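Long-range contacts in glucose-resistance amylase regulator (Weissella paramesenteroides ATCC 33313, PDB 4RK7), which probably acts as a LacI-family DNA-binding transcription regulator and here holds a sucrose, glucose linked to fructose, between its two lobes: residues Ala130-Thr135 with Thr191-Thr196; Thr144-Phe149 with Ile163-Asn168; His170-Gly175 with Ala197-Gln202. One frame throughout, in Å; residues are numbered along the deposited sequence.

All three contacts lie in one lobe of the chain and reach toward the sucrose. Contacts 1 and 3 are buried, and contact 2 lies nearer the surface. Contacts 1 and 2 share a sheet, because strands 129-132 and 163-166 are neighbours in it, and contact 2 is nested in the chain loop that contact 1 closes. Contact 3 packs two helices that flank strand 192-195 along the chain. The chemistry follows the place. Contact 1 is mainly backbone hydrogen bonding within a sheet. Contact 2 is side-chain packing of a helix on an edge strand. Contact 3 is helix packing with CA-H...O contacts. Thr-196 and His-170 join contacts 1 and 3.

Contact 1. Residues Ala130-Thr135 with Thr191-Thr196; sequences ALVGDT and TAAIAT. With FRU (beta-D-fructofuranose), chain C.
Leu-131 lays its CD1 methyl against two side chains of segment 191-196. Leu-131 CD1 is 3.9 Å from Ile-194 CG2. The other is Thr-196, just past the end of the strand; its CG2 touches the same methyl, and the two side chains cross at about a right angle. Leu-131 and Ile-194 face helices 110-123 and 144-155. Ala-130, Val-132, Ala-193 and Ala-195 face the other way, and Val-200 and Leu-204 of helix 198-210 pack on that side.

The backbones run parallel and alternate their bonds. Ile-194 N donates to Ala-130 O at 2.7 Å, and Val-132 N donates to Ile-194 O at 2.9 Å. Thr-196 N closes the series on Val-132 O.

Thr-196 OG1 stands between the backbone N and the carbonyl carbon (chi1 65°), where it accepts from Asp-134 N at 3.0 Å. His-170 ND1 also bonds this hydroxyl. Gly-133 CA passes only 3.2 Å from Thr-196 OG1.

Asp-134 OD2 lies 3.7 Å from FRU O5, not a hydrogen bond, and OD1 makes a salt bridge with Lys-136. Parallel strands whose C-terminal ends carry the ligand loops are characteristic of the periplasmic binding protein-like fold.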
loop_
_atom_site.group_PDB
_atom_site.type_symbol
_atom_site.label_atom_id
_atom_site.label_comp_id
_atom_site.label_asym_id
_atom_site.label_seq_id
_atom_site.Cartn_x
_atom_site.Cartn_y
_atom_site.Cartn_z
ATOM N N ALA A 130 -14.227 21.629 -7.702
ATOM C CA ALA A 130 -14.479 20.309 -8.262
ATOM C C ALA A 130 -14.329 19.229 -7.188
ATOM O O ALA A 130 -13.467 19.337 -6.302
ATOM C CB ALA A 130 -13.524 20.039 -9.403
ATOM N N LEU A 131 -15.175 18.205 -7.272
ATOM C CA LEU A 131 -14.948 16.927 -6.584
ATOM C C LEU A 131 -14.388 15.952 -7.617
ATOM O O LEU A 131 -14.981 15.725 -8.684
ATOM C CB LEU A 131 -16.216 16.376 -5.953
ATOM C CG LEU A 131 -16.051 15.068 -5.161
ATOM C CD1 LEU A 131 -15.343 15.312 -3.819
ATOM C CD2 LEU A 131 -17.398 14.416 -4.888
ATOM N N VAL A 132 -13.225 15.385 -7.301
ATOM C CA VAL A 132 -12.508 14.502 -8.213
ATOM C C VAL A 132 -12.216 13.186 -7.525
ATOM O O VAL A 132 -11.664 13.155 -6.430
ATOM C CB VAL A 132 -11.175 15.088 -8.726
ATOM C CG1 VAL A 132 -10.534 14.130 -9.705
ATOM C CG2 VAL A 132 -11.388 16.438 -9.392
ATOM N N GLY A 133 -12.587 12.097 -8.182
ATOM C CA GLY A 133 -12.401 10.776 -7.664
ATOM C C GLY A 133 -13.615 9.900 -7.888
ATOM O O GLY A 133 -14.085 9.748 -9.014
ATOM N N ASP A 134 -14.116 9.306 -6.818
ATOM C CA ASP A 134 -15.322 8.488 -6.888
ATOM C C ASP A 134 -16.549 9.395 -6.812
ATOM O O ASP A 134 -16.988 9.747 -5.725
ATOM C CB ASP A 134 -15.311 7.468 -5.747
ATOM C CG ASP A 134 -16.453 6.479 -5.822
ATOM O OD1 ASP A 134 -17.283 6.565 -6.742
ATOM O OD2 ASP A 134 -16.517 5.609 -4.944
ATOM N N THR A 135 -17.099 9.772 -7.976
ATOM C CA THR A 135 -18.211 10.731 -8.028
ATOM C C THR A 135 -19.438 10.192 -8.765
ATOM O O THR A 135 -20.405 10.923 -8.950
ATOM C CB THR A 135 -17.849 12.057 -8.713
ATOM O OG1 THR A 135 -17.686 11.864 -10.126
ATOM C CG2 THR A 135 -16.609 12.684 -8.127
ATOM N N THR A 191 -11.054 26.547 -9.276
ATOM C CA THR A 191 -9.789 26.973 -8.670
ATOM C C THR A 191 -9.273 25.982 -7.630
ATOM O O THR A 191 -8.119 26.088 -7.208
ATOM C CB THR A 191 -9.945 28.356 -7.993
ATOM O OG1 THR A 191 -10.967 28.292 -6.980
ATOM C CG2 THR A 191 -10.265 29.410 -9.040
ATOM N N ALA A 192 -10.130 25.043 -7.227
ATOM C CA ALA A 192 -9.837 24.057 -6.179
ATOM C C ALA A 192 -10.497 22.738 -6.499
ATOM O O ALA A 192 -11.597 22.682 -7.083
ATOM C CB ALA A 192 -10.321 24.538 -4.822
ATOM N N ALA A 193 -9.824 21.664 -6.120
ATOM C CA ALA A 193 -10.339 20.328 -6.269
ATOM C C ALA A 193 -10.275 19.609 -4.930
ATOM O O ALA A 193 -9.253 19.656 -4.235
ATOM C CB ALA A 193 -9.532 19.553 -7.296
ATOM N N ILE A 194 -11.374 18.948 -4.585
ATOM C CA ILE A 194 -11.429 18.046 -3.455
ATOM C C ILE A 194 -11.238 16.647 -4.015
ATOM O O ILE A 194 -12.055 16.154 -4.792
ATOM C CB ILE A 194 -12.766 18.155 -2.705
ATOM C CG1 ILE A 194 -12.999 19.584 -2.216
ATOM C CG2 ILE A 194 -12.767 17.184 -1.547
ATOM C CD1 ILE A 194 -14.355 19.836 -1.607
ATOM N N ALA A 195 -10.153 15.991 -3.626
ATOM C CA ALA A 195 -9.829 14.666 -4.128
ATOM C C ALA A 195 -10.373 13.619 -3.166
ATOM O O ALA A 195 -10.097 13.695 -1.964
ATOM C CB ALA A 195 -8.312 14.541 -4.241
ATOM N N THR A 196 -11.122 12.632 -3.659
ATOM C CA THR A 196 -11.779 11.675 -2.758
ATOM C C THR A 196 -10.841 10.664 -2.095
ATOM O O THR A 196 -11.249 9.947 -1.189
ATOM C CB THR A 196 -12.923 10.894 -3.456
ATOM O OG1 THR A 196 -12.393 10.075 -4.505
ATOM C CG2 THR A 196 -13.937 11.837 -4.002
HETATM C C1 FRU C . -14.452 2.714 -1.276
HETATM C C2 FRU C . -15.191 3.838 -0.543
HETATM C C3 FRU C . -16.525 3.473 0.100
HETATM C C4 FRU C . -17.163 4.849 0.263
HETATM C C5 FRU C . -16.680 5.608 -0.978
HETATM C C6 FRU C . -16.329 7.070 -0.700
HETATM O O1 FRU C . -15.289 2.226 -2.320
HETATM O O2 FRU C . -14.409 4.484 0.480
HETATM O O3 FRU C . -16.317 2.759 1.326
HETATM O O4 FRU C . -18.601 4.863 0.339
HETATM O O5 FRU C . -15.542 4.863 -1.456
HETATM O O6 FRU C . -16.014 7.765 -1.917
#

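Contact 2. Residues Thr144-Phe149 with Ile163-Asn168; sequences TRRTNF and IFLYGN. With FRU (beta-D-fructofuranose), chain C; GLC (alpha-D-glucopyranose), chain B.
Phe-149 and Arg-146 of helix 144-155 pack on Ile-163, Phe-164 and Leu-165 of strand 163-166. The two elements belong to the beta-alpha-beta crossover formed by strand 129-132, helix 144-155 and strand 163-166. Helix and strand run nearly antiparallel, at 171°, as expected when the chain leaves one strand through a helix and returns along the next. Strand 163-166 is an edge strand of the sheet within this chain.

The apolar part is centred on the Phe-149 ring. Leu-165 CD2 comes at the ring edge, 4.0 Å from Phe-149 CD2. Ile-163 CG2 approaches obliquely, 3.7 Å from Phe-149 CE2, and the Phe-164 carbonyl oxygen lies near the same ring carbon. On the strand side the ring also touches Ile-129 and Leu-131, so it bridges two neighbouring strands.

The second kind of contact sets a methyl against a flat cation. Arg-146 has CG anti to the backbone N (chi1 -178°) and runs on extended to NE, which carries its end to the strand. Leu-165 CD1 lies against one face of the guanidinium, over its centre, 3.5 Å from Arg-146 CZ. The two side chains meet roughly at right angles. Arg-146 NH1 is hydrogen-bonded to Thr-135 O, which helps to hold the group against the methyl.

The third kind is ligand binding, made by the helix alone. Arg-145 points to the sugar and not to the strand. Its NE forms a salt bridge with Glu-110. FRU C6 lies over one guanidinium face, toward the rim. GLC O4 lies at the edge, in plane, and accepts from both Arg-145 NH1 and Arg-145 NH2, each at 2.9 Å; both bonds are bent, to about 144°, as one oxygen is shared by two N-H groups.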
loop_
_atom_site.group_PDB
_atom_site.type_symbol
_atom_site.label_atom_id
_atom_site.label_comp_id
_atom_site.label_asym_id
_atom_site.label_seq_id
_atom_site.Cartn_x
_atom_site.Cartn_y
_atom_site.Cartn_z
ATOM N N THR A 144 -22.057 8.679 -1.852
ATOM C CA THR A 144 -21.934 9.406 -0.591
ATOM C C THR A 144 -21.229 10.734 -0.743
ATOM O O THR A 144 -21.757 11.776 -0.363
ATOM C CB THR A 144 -21.188 8.517 0.418
ATOM O OG1 THR A 144 -21.898 7.279 0.566
ATOM C CG2 THR A 144 -21.028 9.217 1.773
ATOM N N ARG A 145 -20.031 10.713 -1.321
ATOM C CA ARG A 145 -19.244 11.951 -1.425
ATOM C C ARG A 145 -19.763 12.996 -2.397
ATOM O O ARG A 145 -19.760 14.184 -2.099
ATOM C CB ARG A 145 -17.771 11.605 -1.654
ATOM C CG ARG A 145 -17.249 10.917 -0.412
ATOM C CD ARG A 145 -15.734 10.719 -0.344
ATOM N NE ARG A 145 -15.451 10.121 0.963
ATOM C CZ ARG A 145 -14.343 9.475 1.319
ATOM N NH1 ARG A 145 -13.305 9.341 0.489
ATOM N NH2 ARG A 145 -14.291 8.942 2.535
ATOM N N ARG A 146 -20.252 12.550 -3.538
ATOM C CA ARG A 146 -20.907 13.427 -4.510
ATOM C C ARG A 146 -22.076 14.174 -3.870
ATOM O O ARG A 146 -22.210 15.401 -3.987
ATOM C CB ARG A 146 -21.417 12.556 -5.653
ATOM C CG ARG A 146 -22.097 13.278 -6.785
ATOM C CD ARG A 146 -22.964 12.302 -7.574
ATOM N NE ARG A 146 -23.702 13.007 -8.613
ATOM C CZ ARG A 146 -23.415 13.010 -9.914
ATOM N NH1 ARG A 146 -22.400 12.297 -10.418
ATOM N NH2 ARG A 146 -24.192 13.707 -10.728
ATOM N N THR A 147 -22.917 13.415 -3.186
ATOM C CA THR A 147 -24.110 13.988 -2.577
ATOM C C THR A 147 -23.758 14.950 -1.453
ATOM O O THR A 147 -24.295 16.047 -1.396
ATOM C CB THR A 147 -25.066 12.866 -2.151
ATOM O OG1 THR A 147 -25.572 12.251 -3.347
ATOM C CG2 THR A 147 -26.187 13.392 -1.303
ATOM N N ASN A 148 -22.822 14.562 -0.584
ATOM C CA ASN A 148 -22.382 15.458 0.484
ATOM C C ASN A 148 -21.717 16.740 0.006
ATOM O O ASN A 148 -21.940 17.813 0.586
ATOM C CB ASN A 148 -21.481 14.706 1.449
ATOM C CG ASN A 148 -22.245 13.757 2.327
ATOM O OD1 ASN A 148 -23.445 13.918 2.570
ATOM N ND2 ASN A 148 -21.563 12.765 2.814
ATOM N N PHE A 149 -20.932 16.640 -1.068
ATOM C CA PHE A 149 -20.282 17.792 -1.688
ATOM C C PHE A 149 -21.318 18.755 -2.196
ATOM O O PHE A 149 -21.255 19.943 -1.939
ATOM C CB PHE A 149 -19.400 17.319 -2.840
ATOM C CG PHE A 149 -18.768 18.430 -3.619
ATOM C CD1 PHE A 149 -17.977 19.382 -2.980
ATOM C CD2 PHE A 149 -18.956 18.522 -4.976
ATOM C CE1 PHE A 149 -17.402 20.417 -3.699
ATOM C CE2 PHE A 149 -18.363 19.534 -5.711
ATOM C CZ PHE A 149 -17.596 20.497 -5.070
ATOM N N ILE A 163 -20.252 24.101 -9.117
ATOM C CA ILE A 163 -20.046 22.706 -8.700
ATOM C C ILE A 163 -19.585 21.886 -9.886
ATOM O O ILE A 163 -20.272 21.820 -10.909
ATOM C CB ILE A 163 -21.348 22.101 -8.134
ATOM C CG1 ILE A 163 -21.745 22.847 -6.853
ATOM C CG2 ILE A 163 -21.189 20.603 -7.886
ATOM C CD1 ILE A 163 -23.120 22.487 -6.329
ATOM N N PHE A 164 -18.407 21.273 -9.761
ATOM C CA PHE A 164 -17.840 20.434 -10.828
ATOM C C PHE A 164 -17.512 19.045 -10.300
ATOM O O PHE A 164 -17.134 18.890 -9.147
ATOM C CB PHE A 164 -16.590 21.109 -11.413
ATOM C CG PHE A 164 -16.854 22.474 -11.952
ATOM C CD1 PHE A 164 -16.932 23.580 -11.090
ATOM C CD2 PHE A 164 -17.071 22.664 -13.316
ATOM C CE1 PHE A 164 -17.199 24.848 -11.600
ATOM C CE2 PHE A 164 -17.337 23.930 -13.818
ATOM C CZ PHE A 164 -17.399 25.015 -12.958
ATOM N N LEU A 165 -17.690 18.039 -11.146
ATOM C CA LEU A 165 -17.530 16.644 -10.771
ATOM C C LEU A 165 -16.681 15.914 -11.801
ATOM O O LEU A 165 -16.784 16.174 -12.988
ATOM C CB LEU A 165 -18.881 15.941 -10.698
ATOM C CG LEU A 165 -19.919 16.475 -9.723
ATOM C CD1 LEU A 165 -21.233 15.760 -9.989
ATOM C CD2 LEU A 165 -19.501 16.313 -8.267
ATOM N N TYR A 166 -15.863 14.972 -11.362
ATOM C CA TYR A 166 -15.188 14.087 -12.317
ATOM C C TYR A 166 -14.752 12.807 -11.688
ATOM O O TYR A 166 -14.142 12.851 -10.635
ATOM C CB TYR A 166 -13.941 14.741 -12.904
ATOM C CG TYR A 166 -13.247 13.859 -13.922
ATOM C CD1 TYR A 166 -12.331 12.896 -13.527
ATOM C CD2 TYR A 166 -13.565 13.945 -15.290
ATOM C CE1 TYR A 166 -11.716 12.056 -14.440
ATOM C CE2 TYR A 166 -12.950 13.122 -16.224
ATOM C CZ TYR A 166 -12.025 12.174 -15.794
ATOM O OH TYR A 166 -11.388 11.349 -16.683
ATOM N N GLY A 167 -15.021 11.683 -12.365
ATOM C CA GLY A 167 -14.399 10.423 -12.020
ATOM C C GLY A 167 -15.266 9.323 -11.450
ATOM O O GLY A 167 -16.333 9.563 -10.875
ATOM N N ASN A 168 -14.771 8.101 -11.620
ATOM C CA ASN A 168 -15.440 6.888 -11.180
ATOM C C ASN A 168 -14.747 6.089 -10.102
ATOM O O ASN A 168 -15.259 5.048 -9.692
ATOM C CB ASN A 168 -15.623 5.955 -12.369
ATOM C CG ASN A 168 -16.497 6.562 -13.430
ATOM O OD1 ASN A 168 -17.530 7.140 -13.116
ATOM N ND2 ASN A 168 -16.077 6.465 -14.685
HETATM C C1 FRU C . -14.452 2.714 -1.276
HETATM C C2 FRU C . -15.191 3.838 -0.543
HETATM C C3 FRU C . -16.525 3.473 0.100
HETATM C C4 FRU C . -17.163 4.849 0.263
HETATM C C5 FRU C . -16.680 5.608 -0.978
HETATM C C6 FRU C . -16.329 7.070 -0.700
HETATM O O1 FRU C . -15.289 2.226 -2.320
HETATM O O2 FRU C . -14.409 4.484 0.480
HETATM O O3 FRU C . -16.317 2.759 1.326
HETATM O O4 FRU C . -18.601 4.863 0.339
HETATM O O5 FRU C . -15.542 4.863 -1.456
HETATM O O6 FRU C . -16.014 7.765 -1.917
HETATM C C1 GLC B . -13.271 3.831 1.044
HETATM C C2 GLC B . -13.313 4.172 2.529
HETATM C C3 GLC B . -13.150 5.667 2.720
HETATM C C4 GLC B . -11.867 6.134 2.022
HETATM C C5 GLC B . -11.908 5.775 0.539
HETATM C C6 GLC B . -10.622 6.165 -0.218
HETATM O O2 GLC B . -14.578 3.753 3.062
HETATM O O3 GLC B . -13.139 6.017 4.127
HETATM O O4 GLC B . -11.754 7.538 2.148
HETATM O O5 GLC B . -12.102 4.387 0.408
HETATM O O6 GLC B . -9.490 5.533 0.375
#

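Contact 3. Residues His170-Gly175 with Ala197-Gln202; sequences HSYETG and ADMVGQ. With FRU (beta-D-fructofuranose), chain C; GLC (alpha-D-glucopyranose), chain B.
Val-200 has CG1 anti to its backbone N (chi1 175°), which splits its branches between two parts of segment 170-175. CG1 goes to the helix, with Val-200 CG1 3.7 Å from Gly-175 CA. CG2 goes to the turn before it, with Val-200 CG2 3.4 Å from His-170 O. The backbone sets His-170 CB against Ala-197 CB, at 3.6 Å. His-170 CG is then anti to the carbonyl carbon and beside the backbone N (chi1 -65°), which directs the ring to the sugar.

The contact joins the N-terminal ends of helices 172-182 and 198-210. Ser-171 is the N-cap of the first, and its OG accepts from Thr-174 N; Asp-169 also bonds this hydroxyl. Ala-197 holds the N-cap position of the second. The helices come close at Gly-175, which has no side chain to keep Val-200 O away. Gly-175 CA makes a CA-H...O contact with Val-200 O at 3.5 Å. Tyr-172 CA makes another with Met-199 O.

Farther from the ligand, Tyr-172 CE1 touches Gln-202 CG, at 4.0 Å. Tyr-172 CB is 4.3 Å from the selenium of Met-199, a selenomethionine. Tyr-172 OH bonds Asn-206, and Gln-202 OE1 bonds Gln-229. Tyr-172 and Gln-202 also pack on Ile-232 of the second subunit, so this end of the contact belongs to the dimer interface.

At the sugar end, GLC C6 lies over the centre of the His-170 ring. His-170 NE2 donates to FRU O5 at 2.9 Å in a nearly straight bond (174°). With Thr-196 bonded at the other nitrogen, the two bonds limit rotation of the ring. The packing of His-170 CB on Ala-197 probably helps to place the residue for the sucrose.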
loop_
_atom_site.group_PDB
_atom_site.type_symbol
_atom_site.label_atom_id
_atom_site.label_comp_id
_atom_site.label_asym_id
_atom_site.label_seq_id
_atom_site.Cartn_x
_atom_site.Cartn_y
_atom_site.Cartn_z
ATOM N N HIS A 170 -11.089 6.006 -7.028
ATOM C CA HIS A 170 -10.145 6.726 -6.179
ATOM C C HIS A 170 -8.694 6.639 -6.685
ATOM O O HIS A 170 -7.762 6.807 -5.898
ATOM C CB HIS A 170 -10.177 6.131 -4.755
ATOM C CG HIS A 170 -11.477 6.298 -4.037
ATOM N ND1 HIS A 170 -11.986 7.531 -3.689
ATOM C CD2 HIS A 170 -12.344 5.380 -3.539
ATOM C CE1 HIS A 170 -13.128 7.373 -3.049
ATOM N NE2 HIS A 170 -13.364 6.072 -2.936
ATOM N N SER A 171 -8.488 6.395 -7.979
ATOM C CA SER A 171 -7.149 6.100 -8.478
ATOM C C SER A 171 -6.350 7.332 -8.838
ATOM O O SER A 171 -6.897 8.391 -9.123
ATOM C CB SER A 171 -7.236 5.164 -9.704
ATOM O OG SER A 171 -7.665 5.842 -10.870
ATOM N N TYR A 172 -5.031 7.160 -8.857
ATOM C CA TYR A 172 -4.122 8.145 -9.398
ATOM C C TYR A 172 -4.539 8.585 -10.802
ATOM O O TYR A 172 -4.496 9.760 -11.124
ATOM C CB TYR A 172 -2.723 7.541 -9.446
ATOM C CG TYR A 172 -1.683 8.376 -10.149
ATOM C CD1 TYR A 172 -0.973 9.348 -9.470
ATOM C CD2 TYR A 172 -1.391 8.171 -11.488
ATOM C CE1 TYR A 172 -0.002 10.099 -10.105
ATOM C CE2 TYR A 172 -0.432 8.913 -12.139
ATOM C CZ TYR A 172 0.274 9.876 -11.443
ATOM O OH TYR A 172 1.225 10.605 -12.096
ATOM N N GLU A 173 -4.871 7.615 -11.654
ATOM C CA GLU A 173 -5.201 7.894 -13.039
ATOM C C GLU A 173 -6.433 8.801 -13.148
ATOM O O GLU A 173 -6.488 9.681 -14.006
ATOM C CB GLU A 173 -5.455 6.580 -13.801
ATOM C CG GLU A 173 -4.194 5.743 -14.066
ATOM C CD GLU A 173 -3.650 4.957 -12.856
ATOM O OE1 GLU A 173 -4.326 4.835 -11.789
ATOM O OE2 GLU A 173 -2.507 4.444 -12.979
ATOM N N THR A 174 -7.414 8.603 -12.271
ATOM C CA THR A 174 -8.597 9.466 -12.248
ATOM C C THR A 174 -8.222 10.906 -11.905
ATOM O O THR A 174 -8.718 11.862 -12.500
ATOM C CB THR A 174 -9.651 8.904 -11.293
ATOM O OG1 THR A 174 -10.166 7.682 -11.841
ATOM C CG2 THR A 174 -10.809 9.923 -11.010
ATOM N N GLY A 175 -7.317 11.091 -10.966
ATOM C CA GLY A 175 -6.866 12.446 -10.675
ATOM C C GLY A 175 -6.148 13.076 -11.862
ATOM O O GLY A 175 -6.350 14.257 -12.165
ATOM N N ALA A 197 -9.596 10.602 -2.552
ATOM C CA ALA A 197 -8.536 9.811 -1.898
ATOM C C ALA A 197 -7.188 10.478 -2.158
ATOM O O ALA A 197 -7.055 11.290 -3.086
ATOM C CB ALA A 197 -8.535 8.398 -2.419
ATOM N N ASP A 198 -6.191 10.167 -1.330
ATOM C CA ASP A 198 -4.878 10.799 -1.439
ATOM C C ASP A 198 -4.236 10.649 -2.849
ATOM O O ASP A 198 -3.668 11.600 -3.393
ATOM C CB ASP A 198 -3.918 10.226 -0.401
ATOM C CG ASP A 198 -4.417 10.405 1.046
ATOM O OD1 ASP A 198 -5.133 11.403 1.358
ATOM O OD2 ASP A 198 -4.027 9.532 1.844
HETATM N N MSE A 199 -4.337 9.452 -3.426
HETATM C CA MSE A 199 -3.700 9.171 -4.727
HETATM C C MSE A 199 -4.340 10.023 -5.813
HETATM O O MSE A 199 -3.674 10.421 -6.753
HETATM C CB MSE A 199 -3.790 7.692 -5.116
HETATM C CG MSE A 199 -2.654 6.899 -4.519
HETATM SE SE MSE A 199 -1.013 7.449 -5.448
HETATM C CE MSE A 199 0.044 6.081 -4.504
ATOM N N VAL A 200 -5.626 10.335 -5.689
ATOM C CA VAL A 200 -6.274 11.233 -6.643
ATOM C C VAL A 200 -5.575 12.585 -6.578
ATOM O O VAL A 200 -5.264 13.193 -7.610
ATOM C CB VAL A 200 -7.793 11.376 -6.355
ATOM C CG1 VAL A 200 -8.434 12.395 -7.279
ATOM C CG2 VAL A 200 -8.488 10.030 -6.455
ATOM N N GLY A 201 -5.294 13.067 -5.373
ATOM C CA GLY A 201 -4.538 14.297 -5.220
ATOM C C GLY A 201 -3.144 14.259 -5.833
ATOM O O GLY A 201 -2.692 15.231 -6.454
ATOM N N GLN A 202 -2.469 13.124 -5.692
ATOM C CA GLN A 202 -1.156 12.956 -6.298
ATOM C C GLN A 202 -1.244 12.995 -7.834
ATOM O O GLN A 202 -0.342 13.541 -8.505
ATOM C CB GLN A 202 -0.546 11.660 -5.826
ATOM C CG GLN A 202 0.810 11.387 -6.387
ATOM C CD GLN A 202 1.861 12.330 -5.855
ATOM O OE1 GLN A 202 2.379 12.121 -4.756
ATOM N NE2 GLN A 202 2.216 13.350 -6.641
HETATM C C1 FRU C . -14.452 2.714 -1.276
HETATM C C2 FRU C . -15.191 3.838 -0.543
HETATM C C3 FRU C . -16.525 3.473 0.100
HETATM C C4 FRU C . -17.163 4.849 0.263
HETATM C C5 FRU C . -16.680 5.608 -0.978
HETATM C C6 FRU C . -16.329 7.070 -0.700
HETATM O O1 FRU C . -15.289 2.226 -2.320
HETATM O O2 FRU C . -14.409 4.484 0.480
HETATM O O3 FRU C . -16.317 2.759 1.326
HETATM O O4 FRU C . -18.601 4.863 0.339
HETATM O O5 FRU C . -15.542 4.863 -1.456
HETATM O O6 FRU C . -16.014 7.765 -1.917
HETATM C C1 GLC B . -13.271 3.831 1.044
HETATM C C2 GLC B . -13.313 4.172 2.529
HETATM C C3 GLC B . -13.150 5.667 2.720
HETATM C C4 GLC B . -11.867 6.134 2.022
HETATM C C5 GLC B . -11.908 5.775 0.539
HETATM C C6 GLC B . -10.622 6.165 -0.218
HETATM O O2 GLC B . -14.578 3.753 3.062
HETATM O O3 GLC B . -13.139 6.017 4.127
HETATM O O4 GLC B . -11.754 7.538 2.148
HETATM O O5 GLC B . -12.102 4.387 0.408
HETATM O O6 GLC B . -9.490 5.533 0.375
#